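Local coordinates for protein catalase (Exiguobacterium oxidotolerans, PDB 2J2M) that breaks down hydrogen peroxide to water and oxygen at a heme iron, working as a tetramer of identical chains, at residues N21-G26 with P30-D35; F135-M140 with E416-F421; S173-M178 with G425-R430; G236-F239 with S243-T246; Q377-N382 with Q389-Q394. All blocks are in the same frame, centred on the assembly; numbering follows the deposited sequence.

How the interactions relate
Interactions 2 and 3 are neighbours: their centres lie 14 Å apart, and they touch where F135 O meets S173 CB at 3.4 Å and where F421 packs on T174. Both join the catalase core to the C-terminal helical region. Interaction 1, in the N-terminal arm, lies about 64 Å from interaction 2 between centres in the same chain, yet assembly brings the two sites together, since S22 hydrogen-bonds D138 of the second subunit. Interactions 4 and 5 close short loops, their centres 50 Å apart. The side chains of S22 and R137 each come within about 9 Å of a bound heme, and that of N175 within about 12 Å.

Interaction 1: residues N21-G26 with P30-D35; sequences NSRTAG and PTLLED
R23 and D35 meet through backbone and carboxylate: R23 N donates to D35 OD1 at 2.7 Å, an almost straight bond (170°) that reaches the oxygen on its anti side, tilted from the carboxylate plane. The backbones bridge at T24 and T31, with L32 N bonding R23 O at 3.0 Å and A25 N bonding P30 O at 2.7 Å. The side chain of R23 leaves with CG anti to the backbone N (chi1 -175°) and runs extended. R23 CB lies 3.6 Å from D35 OD1, R23 CG rests 3.8 Å from L32 CD1, and R23 CD lies close to both that methyl and E34 OE1. R23 NE reaches E34 OE1 at 3.9 Å, a long salt bridge of charges alone, because the oxygen lies well out of the guanidinium plane; E34 OE2 bonds Q333 of the fourth subunit. R23 NE bonds H410 of the second subunit, and NH1 the carbonyl O of D401 of the fourth. One water links S22 OG to T31 OG1, and S22 OG hydrogen-bonds D138 of the second subunit. With an alanine at D35, R23 N would probably lose its acceptor, and R412 of the second subunit a charged partner. D35 also N-caps helix 36-45, its OD2 taking L38 N, while R23 and T24 pair antiparallel with a strand of the second subunit, so this arm extends the sheet across the interface.

Interaction 2: residues F135-M140 with E416-F421; sequences FIRDAM and EKTNNF
R137 and T418 mark the closest backbone approach, yet their CA atoms remain 9.6 Å apart: both segments are irregular loops, and no main-chain pairing joins them. The long side chain of R137 spans the gap, bending at chi3 (137°) before its guanidinium meets N420 at its edge and T418 over a face. R137 NH2 gives N420 OD1 a hydrogen bond of 2.8 Å in the carbonyl plane, on a lone pair, and the amide and guanidinium planes are nearly coplanar, 10° apart. R137 NH1 adds weak bonds of 3.4 Å each to the same N420 OD1 and to T418 O. The methyl T418 CG2 covers that face, 3.4 Å from R137 NH2. The contact ties the loop ahead of helix 142-149 to the one leading into helix 422-430, and so the catalase core to the C-terminal helical region. R137 NH1 also forms a salt bridge with D279, and T418 O accepts from K282. The arginine thus has its charge met by D279 and its NH2 directed by a neutral amide; the contact itself is held by hydrogen bonds, with no ion pair, and the coplanar amide probably limits how far the guanidinium can turn.

Interaction 3: residues S173-M178 with G425-R430; sequences STNMLM and GEVYRR
Helix 174-180 of the catalase core and helix 422-430 of the C-terminal helical region pack side by side here, M178 and V427 facing each other in a near-parallel helix pair. The short segments run at 17° with axes 9.4 Å apart, and the backbones come closest at M178 and Y428. M178 carries the apolar part: its CB lies 4.2 Å from V427 CG1, and its chain bends at chi2 (-71°), which carries the sulfur over to the next residue of the other helix. There M178 SD sits 4.0 Å from Y428 CB and makes an oblique Met-aromatic contact, 5.4 Å from the ring centroid. The ring of Y428 extends away from helix 174-180, and L439 and L470 of the following helices touch both it and M178, so the M178 side chain packs among the C-terminal helices, where F463 and A466 touch it too. N175 adds a polar group one turn earlier. Its amide crosses V427 at about a right angle, and its ND2 bonds the carbonyl O of T281. Its other end has no hydrogen-bond partner in the model: N175 OD1 is buried against a methyl, 3.3 Å from V427 CG2.

Interaction 4: residues G236-F239 with S243-T246; sequences GKDF and SNDT
D238 and N244 touch through one side-chain hydrogen bond, which spans the short turn between helices 228-237 and 241-251. N244 ND2 donates to D238 OD2 at 3.2 Å and 172°, a long but straight bond. The acceptor is met on its syn side, 21° out of the carboxylate plane, whereas the oxygen lies practically within the plane of the amide. The carboxylate and amide planes are strongly twisted against each other as the side chains cross. Each side chain stands with CG anti to its own backbone nitrogen (chi1 -168° for D238), which sends both toward the gap between backbones whose CA atoms are 8.8 Å apart.

A second hydrogen bond is local: D238 OD1 accepts from N240 N, two residues on, an Asx turn that leads into helix 241-251. Replacing D238 with an alanine would probably leave N244 ND2 and N240 N without these acceptors and let the amide of N244 turn.

Packing comes from the second subunit, where N244 rests on I157, and F239 meets H99 edge-to-face.

Both oxygens of the D238 carboxylate are engaged by neutral N-H donors, one from a side chain and one from the backbone, which probably helps to spread its negative charge on this partly exposed surface.

Interaction 5: residues Q377-N382 with Q389-Q394; sequences QTSSVN and QDEPKQ
E391 turns toward S379 through its torsions: CG stands anti to the carbonyl carbon (chi1 -60°) and the chain bends at chi2 (-61°), bringing the carboxylate to face S379. S379 answers with OG anti to the backbone N (chi1 179°), and the hydroxyl thereby projects across the gap. S379 OG donates to E391 OE2 at 3.2 Å, a weak hydrogen bond, and E391 OE2 also lies near S379 CB, at 3.6 Å. The same hydroxyl, S379 OG, accepts from V381 N at 3.2 Å, so it works in both directions: it receives an N-H from its own loop and donates its weak hydrogen bond to E391 OE2. The aliphatic stem of the glutamate is used as well. E391 CG lies 4.0 Å from V381 CG1, and the two side chains cross at an angle, the methyl set against the bent part of the glutamate. A water donates to V381 O at 2.7 Å and stands next to E391 OE2, but its distance to that oxygen is too short for confidence, so this bridge is doubtful.

Around the contact, V381 touches N386 and Y388 of the intervening loop, and E391 touches Y366. The neighbouring N382 bonds R162 of the third subunit, and Q394 bonds Q20 of the fourth. S379 heads an ST turn and V381 centres an inverse gamma turn, so local turns, a weak hydroxyl-carboxylate bond and a small apolar touch shape two irregular segments, as in the long wrapping loop of heme catalases that links the barrel to the C-terminal helices.

Interaction 1: residues N21-G26 with P30-D35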
# COMPACT_ATOMS: atom_id res chain seq x y z
N ASN A 21 -23.77 -14.15 -16.02
CA ASN A 21 -23.95 -15.25 -15.07
C ASN A 21 -22.65 -15.74 -14.46
O ASN A 21 -21.67 -16.00 -15.18
CB ASN A 21 -24.70 -16.42 -15.75
CG ASN A 21 -26.01 -15.99 -16.41
OD1 ASN A 21 -26.91 -15.47 -15.77
ND2 ASN A 21 -26.11 -16.20 -17.72
N SER A 22 -22.62 -15.88 -13.14
CA SER A 22 -21.50 -16.55 -12.49
C SER A 22 -21.49 -18.04 -12.82
O SER A 22 -22.52 -18.61 -13.19
CB SER A 22 -21.57 -16.35 -10.98
OG SER A 22 -21.59 -14.97 -10.65
N ARG A 23 -20.32 -18.67 -12.70
CA ARG A 23 -20.25 -20.11 -12.82
C ARG A 23 -20.63 -20.74 -11.48
O ARG A 23 -19.98 -20.49 -10.47
CB ARG A 23 -18.86 -20.57 -13.26
CG ARG A 23 -18.83 -22.05 -13.49
CD ARG A 23 -17.57 -22.56 -14.17
NE ARG A 23 -17.84 -23.89 -14.71
CZ ARG A 23 -17.84 -24.21 -16.00
NH1 ARG A 23 -18.14 -25.45 -16.37
NH2 ARG A 23 -17.51 -23.31 -16.92
N THR A 24 -21.68 -21.55 -11.49
CA THR A 24 -22.23 -22.11 -10.25
C THR A 24 -22.31 -23.62 -10.28
O THR A 24 -22.30 -24.24 -11.35
CB THR A 24 -23.64 -21.52 -9.93
OG1 THR A 24 -24.52 -21.70 -11.06
CG2 THR A 24 -23.52 -20.05 -9.55
N ALA A 25 -22.38 -24.23 -9.09
CA ALA A 25 -22.41 -25.67 -8.98
C ALA A 25 -23.84 -26.16 -9.20
O ALA A 25 -24.52 -26.64 -8.28
CB ALA A 25 -21.87 -26.11 -7.62
N GLY A 26 -24.30 -26.01 -10.44
CA GLY A 26 -25.70 -26.24 -10.78
C GLY A 26 -26.40 -24.91 -11.00
O GLY A 26 -25.91 -23.86 -10.56
N PRO A 30 -24.25 -23.20 -5.33
CA PRO A 30 -23.29 -22.15 -4.99
C PRO A 30 -22.21 -21.86 -6.07
O PRO A 30 -21.93 -22.69 -6.94
CB PRO A 30 -22.69 -22.64 -3.67
CG PRO A 30 -22.84 -24.09 -3.72
CD PRO A 30 -24.08 -24.40 -4.49
N THR A 31 -21.63 -20.66 -5.98
CA THR A 31 -20.67 -20.14 -6.92
C THR A 31 -19.31 -20.84 -6.76
O THR A 31 -18.91 -21.24 -5.65
CB THR A 31 -20.55 -18.63 -6.74
OG1 THR A 31 -21.84 -18.05 -6.97
CG2 THR A 31 -19.52 -17.99 -7.70
N LEU A 32 -18.62 -21.00 -7.89
CA LEU A 32 -17.35 -21.71 -7.91
C LEU A 32 -16.14 -20.79 -7.72
O LEU A 32 -16.07 -19.69 -8.31
CB LEU A 32 -17.21 -22.53 -9.21
CG LEU A 32 -18.22 -23.66 -9.39
CD1 LEU A 32 -17.89 -24.45 -10.68
CD2 LEU A 32 -18.25 -24.57 -8.17
N LEU A 33 -15.19 -21.25 -6.91
CA LEU A 33 -13.92 -20.55 -6.75
C LEU A 33 -13.20 -20.42 -8.10
O LEU A 33 -12.42 -19.50 -8.28
CB LEU A 33 -13.01 -21.26 -5.74
CG LEU A 33 -11.75 -20.49 -5.31
CD1 LEU A 33 -12.11 -19.18 -4.62
CD2 LEU A 33 -10.92 -21.33 -4.38
N GLU A 34 -13.46 -21.34 -9.02
CA GLU A 34 -12.77 -21.34 -10.31
C GLU A 34 -13.31 -20.31 -11.32
O GLU A 34 -12.80 -20.23 -12.43
CB GLU A 34 -12.75 -22.74 -10.94
CG GLU A 34 -14.08 -23.25 -11.45
CD GLU A 34 -13.92 -24.54 -12.24
OE1 GLU A 34 -14.23 -24.52 -13.46
OE2 GLU A 34 -13.46 -25.56 -11.65
N ASP A 35 -14.32 -19.53 -10.95
CA ASP A 35 -14.80 -18.47 -11.84
C ASP A 35 -13.79 -17.32 -11.93
O ASP A 35 -13.97 -16.29 -11.31
CB ASP A 35 -16.16 -17.94 -11.39
CG ASP A 35 -16.88 -17.17 -12.50
OD1 ASP A 35 -18.13 -17.11 -12.48
OD2 ASP A 35 -16.21 -16.63 -13.40
O HOH W 1 -21.71 -15.45 -7.75

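Interaction 2: residues F135-M140 with E416-F421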
# COMPACT_ATOMS: atom_id res chain seq x y z
N PHE A 135 -4.08 31.63 7.12
CA PHE A 135 -4.39 31.71 8.56
C PHE A 135 -3.13 31.73 9.42
O PHE A 135 -3.14 32.28 10.51
CB PHE A 135 -5.27 30.55 9.05
CG PHE A 135 -6.58 30.32 8.27
CD1 PHE A 135 -6.59 29.54 7.11
CD2 PHE A 135 -7.78 30.81 8.75
CE1 PHE A 135 -7.77 29.29 6.42
CE2 PHE A 135 -8.97 30.56 8.09
CZ PHE A 135 -8.98 29.79 6.91
N ILE A 136 -2.05 31.13 8.93
CA ILE A 136 -0.85 30.80 9.71
C ILE A 136 0.41 31.10 8.89
O ILE A 136 0.34 31.29 7.68
CB ILE A 136 -0.84 29.29 10.21
CG1 ILE A 136 -0.93 28.28 9.04
CG2 ILE A 136 -1.97 29.00 11.18
CD1 ILE A 136 -0.53 26.87 9.43
N ARG A 137 1.56 31.15 9.53
CA ARG A 137 2.78 31.55 8.82
C ARG A 137 3.94 30.56 8.92
O ARG A 137 5.04 30.86 8.47
CB ARG A 137 3.23 32.96 9.24
CG ARG A 137 3.77 33.08 10.70
CD ARG A 137 4.18 34.54 10.97
NE ARG A 137 3.70 34.91 12.29
CZ ARG A 137 2.88 35.92 12.57
NH1 ARG A 137 2.47 36.79 11.64
NH2 ARG A 137 2.51 36.08 13.83
N ASP A 138 3.70 29.40 9.53
CA ASP A 138 4.71 28.35 9.68
C ASP A 138 4.02 26.98 9.52
O ASP A 138 2.93 26.75 10.06
CB ASP A 138 5.39 28.46 11.05
CG ASP A 138 6.65 27.60 11.16
OD1 ASP A 138 6.59 26.38 10.79
OD2 ASP A 138 7.70 28.14 11.62
N ALA A 139 4.67 26.09 8.76
CA ALA A 139 4.13 24.78 8.42
C ALA A 139 3.89 23.92 9.66
O ALA A 139 3.04 23.02 9.63
CB ALA A 139 5.07 24.09 7.47
N MET A 140 4.63 24.22 10.73
CA MET A 140 4.51 23.53 12.03
C MET A 140 3.08 23.51 12.55
O MET A 140 2.69 22.58 13.27
CB MET A 140 5.42 24.19 13.08
CG MET A 140 5.54 23.43 14.43
SD MET A 140 6.26 21.77 14.30
CE MET A 140 8.00 22.19 14.24
N GLU A 416 10.37 38.58 13.76
CA GLU A 416 10.27 39.75 14.66
C GLU A 416 9.00 40.58 14.49
O GLU A 416 8.30 40.82 15.47
CB GLU A 416 11.50 40.65 14.51
CG GLU A 416 12.79 40.08 15.08
CD GLU A 416 13.22 40.78 16.36
OE1 GLU A 416 13.49 40.08 17.36
OE2 GLU A 416 13.29 42.03 16.35
N LYS A 417 8.69 41.03 13.28
CA LYS A 417 7.49 41.87 13.15
C LYS A 417 6.27 41.11 12.64
O LYS A 417 6.03 40.96 11.43
CB LYS A 417 7.70 43.22 12.45
CG LYS A 417 8.62 43.27 11.28
CD LYS A 417 8.53 44.68 10.67
CE LYS A 417 9.79 45.02 9.87
NZ LYS A 417 9.72 46.33 9.15
N THR A 418 5.49 40.65 13.62
CA THR A 418 4.35 39.80 13.37
C THR A 418 3.17 40.59 12.87
O THR A 418 2.49 40.16 11.98
CB THR A 418 3.97 39.04 14.64
OG1 THR A 418 3.84 39.98 15.73
CG2 THR A 418 5.07 37.99 14.94
N ASN A 419 2.96 41.76 13.46
CA ASN A 419 1.88 42.65 13.02
C ASN A 419 0.60 41.84 12.73
O ASN A 419 0.09 41.83 11.59
CB ASN A 419 2.34 43.47 11.81
CG ASN A 419 1.41 44.60 11.47
OD1 ASN A 419 0.35 44.78 12.09
ND2 ASN A 419 1.78 45.37 10.47
N ASN A 420 0.12 41.16 13.77
CA ASN A 420 -1.03 40.26 13.69
C ASN A 420 -2.38 40.92 13.37
O ASN A 420 -3.30 40.25 12.86
CB ASN A 420 -1.18 39.45 15.00
CG ASN A 420 -0.12 38.36 15.14
OD1 ASN A 420 0.45 37.88 14.16
ND2 ASN A 420 0.14 37.96 16.37
N PHE A 421 -2.49 42.22 13.67
CA PHE A 421 -3.77 42.94 13.67
C PHE A 421 -3.78 44.17 12.75
O PHE A 421 -4.85 44.62 12.31
CB PHE A 421 -4.13 43.37 15.10
CG PHE A 421 -4.08 42.24 16.11
CD1 PHE A 421 -5.05 41.24 16.11
CD2 PHE A 421 -3.06 42.19 17.05
CE1 PHE A 421 -5.00 40.20 17.03
CE2 PHE A 421 -3.00 41.14 17.98
CZ PHE A 421 -3.97 40.14 17.97

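Interaction 3: residues S173-M178 with G425-R430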
# COMPACT_ATOMS: atom_id res chain seq x y z
N SER A 173 -4.06 34.67 12.52
CA SER A 173 -5.15 34.25 11.65
C SER A 173 -6.18 35.35 11.38
O SER A 173 -7.08 35.16 10.53
CB SER A 173 -5.87 33.08 12.29
OG SER A 173 -6.55 33.59 13.41
N THR A 174 -6.07 36.47 12.08
CA THR A 174 -7.05 37.55 12.00
C THR A 174 -7.26 38.03 10.55
O THR A 174 -8.37 38.01 10.06
CB THR A 174 -6.64 38.71 12.96
OG1 THR A 174 -6.37 38.17 14.25
CG2 THR A 174 -7.72 39.74 13.10
N ASN A 175 -6.19 38.43 9.88
CA ASN A 175 -6.24 38.84 8.48
C ASN A 175 -6.99 37.89 7.53
O ASN A 175 -7.80 38.34 6.73
CB ASN A 175 -4.81 39.09 7.96
CG ASN A 175 -4.76 40.06 6.80
OD1 ASN A 175 -5.70 40.81 6.57
ND2 ASN A 175 -3.65 40.07 6.08
N MET A 176 -6.70 36.58 7.61
CA MET A 176 -7.40 35.57 6.82
C MET A 176 -8.89 35.52 7.17
O MET A 176 -9.79 35.47 6.29
CB MET A 176 -6.74 34.20 7.03
CG MET A 176 -7.26 33.05 6.14
SD MET A 176 -7.42 33.46 4.38
CE MET A 176 -7.33 31.77 3.75
N LEU A 177 -9.17 35.56 8.47
CA LEU A 177 -10.54 35.64 8.93
C LEU A 177 -11.27 36.81 8.27
O LEU A 177 -12.40 36.63 7.85
CB LEU A 177 -10.59 35.71 10.45
CG LEU A 177 -10.77 34.41 11.29
CD1 LEU A 177 -10.42 33.08 10.61
CD2 LEU A 177 -10.01 34.52 12.58
N MET A 178 -10.61 37.97 8.14
CA MET A 178 -11.20 39.14 7.45
C MET A 178 -11.63 38.84 6.02
O MET A 178 -12.63 39.39 5.57
CB MET A 178 -10.26 40.33 7.42
CG MET A 178 -10.00 40.98 8.75
SD MET A 178 -11.40 41.92 9.44
CE MET A 178 -10.50 42.57 10.85
N GLY A 425 -6.63 45.08 10.00
CA GLY A 425 -7.38 46.34 10.10
C GLY A 425 -7.45 47.09 8.79
O GLY A 425 -8.53 47.48 8.36
N GLU A 426 -6.30 47.30 8.15
CA GLU A 426 -6.24 47.93 6.82
C GLU A 426 -7.13 47.22 5.82
O GLU A 426 -7.87 47.87 5.08
CB GLU A 426 -4.81 47.97 6.28
CG GLU A 426 -3.82 48.79 7.12
CD GLU A 426 -2.40 48.63 6.62
OE1 GLU A 426 -2.06 49.26 5.59
OE2 GLU A 426 -1.63 47.86 7.25
N VAL A 427 -7.07 45.88 5.80
CA VAL A 427 -7.96 45.08 4.94
C VAL A 427 -9.42 45.40 5.25
O VAL A 427 -10.20 45.63 4.32
CB VAL A 427 -7.69 43.54 5.00
CG1 VAL A 427 -8.81 42.75 4.29
CG2 VAL A 427 -6.31 43.18 4.40
N TYR A 428 -9.79 45.43 6.53
CA TYR A 428 -11.17 45.80 6.86
C TYR A 428 -11.57 47.18 6.27
O TYR A 428 -12.61 47.31 5.60
CB TYR A 428 -11.43 45.76 8.37
CG TYR A 428 -12.85 46.16 8.74
CD1 TYR A 428 -13.13 47.43 9.26
CD2 TYR A 428 -13.91 45.27 8.55
CE1 TYR A 428 -14.44 47.79 9.59
CE2 TYR A 428 -15.20 45.61 8.87
CZ TYR A 428 -15.47 46.87 9.39
OH TYR A 428 -16.77 47.19 9.71
N ARG A 429 -10.73 48.18 6.51
CA ARG A 429 -11.03 49.55 6.09
C ARG A 429 -10.96 49.77 4.58
O ARG A 429 -11.60 50.68 4.06
CB ARG A 429 -10.16 50.58 6.86
CG ARG A 429 -10.61 50.74 8.32
CD ARG A 429 -9.71 51.66 9.13
NE ARG A 429 -8.32 51.22 9.18
CZ ARG A 429 -7.80 50.44 10.13
NH1 ARG A 429 -6.51 50.11 10.07
NH2 ARG A 429 -8.56 49.96 11.12
N ARG A 430 -10.23 48.90 3.87
CA ARG A 430 -10.23 48.90 2.41
C ARG A 430 -11.53 48.37 1.75
O ARG A 430 -11.73 48.53 0.55
CB ARG A 430 -9.01 48.14 1.89
CG ARG A 430 -7.75 49.00 1.87
CD ARG A 430 -6.52 48.14 1.99
NE ARG A 430 -5.28 48.91 1.81
CZ ARG A 430 -4.73 49.21 0.63
NH1 ARG A 430 -5.31 48.83 -0.50
NH2 ARG A 430 -3.60 49.90 0.60

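Interaction 4: residues G236-F239 with S243-T246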
# COMPACT_ATOMS: atom_id res chain seq x y z
N GLY A 236 -29.23 23.15 -1.76
CA GLY A 236 -30.43 22.31 -1.74
C GLY A 236 -30.74 21.70 -3.10
O GLY A 236 -31.25 20.58 -3.19
N LYS A 237 -30.41 22.44 -4.15
CA LYS A 237 -30.65 22.00 -5.52
C LYS A 237 -29.48 21.25 -6.15
O LYS A 237 -29.69 20.31 -6.91
CB LYS A 237 -31.01 23.20 -6.40
CG LYS A 237 -32.52 23.40 -6.60
CD LYS A 237 -33.02 24.65 -5.86
CE LYS A 237 -34.54 24.83 -6.04
NZ LYS A 237 -35.31 23.55 -5.75
N ASP A 238 -28.25 21.66 -5.85
CA ASP A 238 -27.05 21.13 -6.53
C ASP A 238 -25.82 21.13 -5.59
O ASP A 238 -25.28 22.18 -5.31
CB ASP A 238 -26.78 22.02 -7.76
CG ASP A 238 -25.75 21.43 -8.72
OD1 ASP A 238 -25.01 20.48 -8.35
OD2 ASP A 238 -25.68 21.95 -9.86
N PHE A 239 -25.39 19.95 -5.11
CA PHE A 239 -24.15 19.84 -4.29
C PHE A 239 -22.89 19.78 -5.13
O PHE A 239 -21.78 19.77 -4.59
CB PHE A 239 -24.18 18.69 -3.26
CG PHE A 239 -24.14 17.30 -3.87
CD1 PHE A 239 -22.94 16.57 -3.91
CD2 PHE A 239 -25.31 16.71 -4.37
CE1 PHE A 239 -22.89 15.29 -4.48
CE2 PHE A 239 -25.27 15.42 -4.94
CZ PHE A 239 -24.05 14.70 -4.98
N SER A 243 -18.47 22.59 -10.13
CA SER A 243 -17.99 21.58 -11.10
C SER A 243 -18.89 21.55 -12.34
O SER A 243 -18.41 21.67 -13.46
CB SER A 243 -17.94 20.18 -10.46
OG SER A 243 -16.82 20.07 -9.60
N ASN A 244 -20.19 21.35 -12.10
CA ASN A 244 -21.22 21.41 -13.12
C ASN A 244 -21.10 22.64 -14.04
O ASN A 244 -21.03 22.49 -15.26
CB ASN A 244 -22.59 21.43 -12.44
CG ASN A 244 -23.70 20.94 -13.35
OD1 ASN A 244 -23.45 20.49 -14.48
ND2 ASN A 244 -24.94 20.98 -12.84
N ASP A 245 -21.06 23.84 -13.44
CA ASP A 245 -21.01 25.11 -14.17
C ASP A 245 -19.72 25.25 -14.99
O ASP A 245 -19.76 25.69 -16.13
CB ASP A 245 -21.18 26.31 -13.20
CG ASP A 245 -20.86 27.65 -13.86
OD1 ASP A 245 -21.68 28.17 -14.63
OD2 ASP A 245 -19.77 28.21 -13.62
N THR A 246 -18.58 24.88 -14.40
CA THR A 246 -17.28 24.96 -15.09
C THR A 246 -17.16 23.91 -16.20
O THR A 246 -16.58 24.18 -17.27
CB THR A 246 -16.05 24.85 -14.13
OG1 THR A 246 -16.27 25.63 -12.95
CG2 THR A 246 -14.80 25.36 -14.81

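Interaction 5: residues Q377-N382 with Q389-Q394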
# COMPACT_ATOMS: atom_id res chain seq x y z
N GLN A 377 13.27 3.02 -16.76
CA GLN A 377 14.41 3.23 -17.66
C GLN A 377 15.23 1.94 -17.64
O GLN A 377 15.57 1.42 -16.59
CB GLN A 377 15.24 4.45 -17.22
CG GLN A 377 14.43 5.78 -17.19
CD GLN A 377 15.12 6.91 -16.42
OE1 GLN A 377 15.76 7.80 -17.00
NE2 GLN A 377 15.01 6.86 -15.08
N THR A 378 15.52 1.41 -18.82
CA THR A 378 16.08 0.07 -18.90
C THR A 378 17.61 -0.04 -18.97
O THR A 378 18.16 -1.14 -18.84
CB THR A 378 15.43 -0.73 -20.04
OG1 THR A 378 15.60 -0.02 -21.28
CG2 THR A 378 13.94 -0.94 -19.75
N SER A 379 18.31 1.07 -19.18
CA SER A 379 19.78 1.01 -19.20
C SER A 379 20.25 0.40 -17.89
O SER A 379 19.76 0.76 -16.82
CB SER A 379 20.43 2.40 -19.32
OG SER A 379 21.85 2.25 -19.30
N SER A 380 21.21 -0.52 -17.99
CA SER A 380 21.77 -1.18 -16.81
C SER A 380 22.65 -0.21 -16.01
O SER A 380 22.91 -0.42 -14.84
CB SER A 380 22.50 -2.47 -17.20
OG SER A 380 23.62 -2.19 -18.03
N VAL A 381 23.08 0.86 -16.67
CA VAL A 381 23.83 1.94 -16.04
C VAL A 381 22.90 2.82 -15.21
O VAL A 381 22.37 3.84 -15.69
CB VAL A 381 24.60 2.81 -17.07
CG1 VAL A 381 25.50 3.83 -16.36
CG2 VAL A 381 25.41 1.91 -18.02
N ASN A 382 22.73 2.42 -13.95
CA ASN A 382 21.85 3.10 -13.01
C ASN A 382 22.60 3.91 -11.91
O ASN A 382 22.06 4.19 -10.84
CB ASN A 382 20.83 2.11 -12.41
CG ASN A 382 21.49 0.94 -11.65
OD1 ASN A 382 22.69 0.95 -11.37
ND2 ASN A 382 20.68 -0.06 -11.30
N GLN A 389 29.77 7.98 -22.01
CA GLN A 389 29.55 9.36 -22.44
C GLN A 389 28.11 9.60 -22.87
O GLN A 389 27.65 10.73 -22.83
CB GLN A 389 30.52 9.75 -23.58
CG GLN A 389 31.29 11.04 -23.29
CD GLN A 389 31.60 11.84 -24.55
OE1 GLN A 389 32.46 11.46 -25.37
NE2 GLN A 389 30.90 12.96 -24.72
N ASP A 390 27.41 8.55 -23.30
CA ASP A 390 26.05 8.67 -23.80
C ASP A 390 24.95 8.50 -22.76
O ASP A 390 23.76 8.58 -23.09
CB ASP A 390 25.81 7.78 -25.03
CG ASP A 390 25.93 6.29 -24.72
OD1 ASP A 390 26.73 5.91 -23.81
OD2 ASP A 390 25.24 5.47 -25.40
N GLU A 391 25.31 8.30 -21.50
CA GLU A 391 24.28 8.29 -20.44
C GLU A 391 24.05 9.71 -19.90
O GLU A 391 24.82 10.63 -20.21
CB GLU A 391 24.62 7.28 -19.32
CG GLU A 391 24.75 5.81 -19.79
CD GLU A 391 23.47 5.20 -20.42
OE1 GLU A 391 23.61 4.51 -21.44
OE2 GLU A 391 22.34 5.38 -19.90
N PRO A 392 22.94 9.92 -19.16
CA PRO A 392 22.63 11.27 -18.65
C PRO A 392 23.74 11.93 -17.80
O PRO A 392 24.26 11.32 -16.85
CB PRO A 392 21.37 11.05 -17.81
CG PRO A 392 20.76 9.79 -18.33
CD PRO A 392 21.89 8.94 -18.79
N LYS A 393 24.07 13.17 -18.13
CA LYS A 393 25.05 13.94 -17.38
C LYS A 393 24.46 15.26 -16.87
O LYS A 393 23.58 15.84 -17.50
CB LYS A 393 26.31 14.24 -18.23
CG LYS A 393 26.99 12.99 -18.89
CD LYS A 393 27.62 12.03 -17.86
CE LYS A 393 27.62 10.62 -18.42
NZ LYS A 393 28.67 9.78 -17.75
N GLN A 394 24.98 15.72 -15.73
CA GLN A 394 24.65 17.05 -15.21
C GLN A 394 25.06 18.16 -16.19
O GLN A 394 26.05 18.04 -16.87
CB GLN A 394 25.31 17.29 -13.84
CG GLN A 394 26.84 17.32 -13.85
CD GLN A 394 27.42 17.43 -12.45
OE1 GLN A 394 26.85 16.93 -11.47
NE2 GLN A 394 28.57 18.10 -12.33
O HOH W 2 21.55 5.60 -17.63